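Lipase aflb (Neosartorya fumigata, PDB 6IDY) is a fungal lipase of the alpha/beta-hydrolase fold that probably hydrolyses the ester bonds of lipids and carries a bound calcium ion. Local coordinates at residues A[254-259]-A[308-313]. Residues are numbered along the deposited sequence; the frame is centred on the assembly and turned at random.
Sequences DDFIAI and VPTTTI. With CA (calcium ion), chain D.
The ring of Phe256 stands alongside Thr310, both rising from the same face of neighbouring parallel strands in the central sheet of an alpha/beta-hydrolase fold. With CG of Phe256 anti to the backbone N (chi1 171°), the ring is carried to where its CD2 meets Thr310 OG1 obliquely at 3.6 Å. That hydroxyl donates to Val308 O at 2.8 Å, approaching from above the carbonyl plane. Val308 CG2 touches Phe256 CB, and helix 235-245 packs on the same ring.

Four backbone hydrogen bonds join the strands. Phe256 N and O bind Pro309 O and Thr311 N; Ala258 N and O bind Thr311 O and Ile313 N.

On the other face, Ile313 CD1 meets the terminal CD1 of Ile259 at 3.7 Å. It lies 4.0 Å from the branch methyl CG2 of Ile257. Helix 368-379 covers Ile257 and Ile313.

The Asp255 side chain runs roughly perpendicular to that of Pro309, with its carboxylate turned to the calcium ion. It binds the metal in bidentate fashion through OD1 and OD2. Carbonyl oxygens of Ala377, His380 and Gly382 and two waters complete seven ligand atoms; one of these waters donates to Asp254 O. A third water joins the site to the sheet. It donates to Asp255 OD1 at 2.7 Å and also to Pro309 O. Thr311 OG1, hydrogen-bonded to Gly384 N as well, donates to this water at 2.8 Å.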
loop_
_atom_site.group_PDB
_atom_site.type_symbol
_atom_site.label_atom_id
_atom_site.label_comp_id
_atom_site.label_asym_id
_atom_site.label_seq_id
_atom_site.Cartn_x
_atom_site.Cartn_y
_atom_site.Cartn_z
ATOM N N ASP A 254 -16.805 -7.401 3.254
ATOM C CA ASP A 254 -16.991 -7.739 4.670
ATOM C C ASP A 254 -15.913 -7.147 5.567
ATOM O O ASP A 254 -16.169 -6.909 6.742
ATOM C CB ASP A 254 -17.075 -9.260 4.871
ATOM C CG ASP A 254 -18.294 -9.913 4.246
ATOM O OD1 ASP A 254 -19.301 -9.204 4.017
ATOM O OD2 ASP A 254 -18.249 -11.138 4.000
ATOM N N ASP A 255 -14.705 -6.948 5.032
ATOM C CA ASP A 255 -13.584 -6.401 5.791
ATOM C C ASP A 255 -12.689 -5.567 4.919
ATOM O O ASP A 255 -12.353 -5.964 3.802
ATOM C CB ASP A 255 -12.743 -7.526 6.431
ATOM C CG ASP A 255 -13.373 -8.175 7.652
ATOM O OD1 ASP A 255 -13.395 -7.530 8.720
ATOM O OD2 ASP A 255 -13.829 -9.331 7.541
ATOM N N PHE A 256 -12.282 -4.416 5.446
ATOM C CA PHE A 256 -11.331 -3.523 4.807
ATOM C C PHE A 256 -10.180 -3.398 5.804
ATOM O O PHE A 256 -10.342 -2.787 6.854
ATOM C CB PHE A 256 -11.998 -2.166 4.444
ATOM C CG PHE A 256 -11.139 -1.004 3.959
ATOM C CD1 PHE A 256 -9.843 -1.214 3.491
ATOM C CD2 PHE A 256 -11.637 0.296 3.959
ATOM C CE1 PHE A 256 -9.055 -0.141 3.058
ATOM C CE2 PHE A 256 -10.849 1.366 3.523
ATOM C CZ PHE A 256 -9.563 1.141 3.082
ATOM N N ILE A 257 -9.052 -4.072 5.521
ATOM C CA ILE A 257 -7.855 -4.040 6.370
ATOM C C ILE A 257 -6.903 -3.027 5.743
ATOM O O ILE A 257 -6.441 -3.215 4.623
ATOM C CB ILE A 257 -7.231 -5.455 6.576
ATOM C CG1 ILE A 257 -8.267 -6.426 7.199
ATOM C CG2 ILE A 257 -5.945 -5.376 7.441
ATOM C CD1 ILE A 257 -8.141 -7.896 6.735
ATOM N N ALA A 258 -6.671 -1.919 6.437
ATOM C CA ALA A 258 -5.856 -0.834 5.911
ATOM C C ALA A 258 -4.525 -0.681 6.636
ATOM O O ALA A 258 -4.479 -0.275 7.798
ATOM C CB ALA A 258 -6.652 0.461 5.930
ATOM N N ILE A 259 -3.436 -1.037 5.932
ATOM C CA ILE A 259 -2.060 -0.955 6.438
ATOM C C ILE A 259 -1.506 0.426 6.096
ATOM O O ILE A 259 -1.522 0.820 4.925
ATOM C CB ILE A 259 -1.174 -2.100 5.861
ATOM C CG1 ILE A 259 -1.877 -3.501 5.945
ATOM C CG2 ILE A 259 0.222 -2.109 6.484
ATOM C CD1 ILE A 259 -2.272 -4.046 7.395
ATOM N N VAL A 308 -17.626 0.019 5.610
ATOM C CA VAL A 308 -17.701 -1.432 5.864
ATOM C C VAL A 308 -16.805 -1.690 7.103
ATOM O O VAL A 308 -16.019 -0.794 7.432
ATOM C CB VAL A 308 -17.205 -2.248 4.612
ATOM C CG1 VAL A 308 -18.018 -1.935 3.361
ATOM C CG2 VAL A 308 -15.710 -2.040 4.343
ATOM N N PRO A 309 -16.855 -2.870 7.783
ATOM C CA PRO A 309 -15.938 -3.094 8.923
ATOM C C PRO A 309 -14.484 -2.813 8.531
ATOM O O PRO A 309 -13.951 -3.472 7.635
ATOM C CB PRO A 309 -16.170 -4.565 9.278
ATOM C CG PRO A 309 -17.597 -4.819 8.855
ATOM C CD PRO A 309 -17.723 -4.051 7.563
ATOM N N THR A 310 -13.877 -1.771 9.140
ATOM C CA THR A 310 -12.507 -1.370 8.797
ATOM C C THR A 310 -11.540 -1.543 9.969
ATOM O O THR A 310 -11.824 -1.115 11.090
ATOM C CB THR A 310 -12.480 0.051 8.197
ATOM O OG1 THR A 310 -13.414 0.116 7.114
ATOM C CG2 THR A 310 -11.093 0.456 7.688
ATOM N N THR A 311 -10.385 -2.160 9.678
ATOM C CA THR A 311 -9.292 -2.404 10.615
ATOM C C THR A 311 -8.082 -1.586 10.120
ATOM O O THR A 311 -7.456 -1.962 9.127
ATOM C CB THR A 311 -8.988 -3.919 10.668
ATOM O OG1 THR A 311 -10.198 -4.632 10.922
ATOM C CG2 THR A 311 -7.928 -4.277 11.709
ATOM N N THR A 312 -7.785 -0.451 10.779
ATOM C CA THR A 312 -6.646 0.400 10.390
ATOM C C THR A 312 -5.462 0.039 11.266
ATOM O O THR A 312 -5.650 -0.208 12.455
ATOM C CB THR A 312 -6.988 1.913 10.409
ATOM O OG1 THR A 312 -7.014 2.399 11.754
ATOM C CG2 THR A 312 -8.298 2.248 9.680
ATOM N N ILE A 313 -4.258 -0.074 10.671
ATOM C CA ILE A 313 -3.045 -0.465 11.397
ATOM C C ILE A 313 -1.931 0.473 10.976
ATOM O O ILE A 313 -1.631 0.589 9.786
ATOM C CB ILE A 313 -2.680 -1.976 11.236
ATOM C CG1 ILE A 313 -3.939 -2.896 11.369
ATOM C CG2 ILE A 313 -1.603 -2.366 12.257
ATOM C CD1 ILE A 313 -3.870 -4.225 10.693
HETATM CA CA CA D . -14.586 -9.329 9.879
HETATM O O HOH W 1 -16.602 -8.419 8.942
HETATM O O HOH W 2 -12.018 -5.221 8.912
HETATM O O HOH W 3 -15.399 -11.303 8.892
#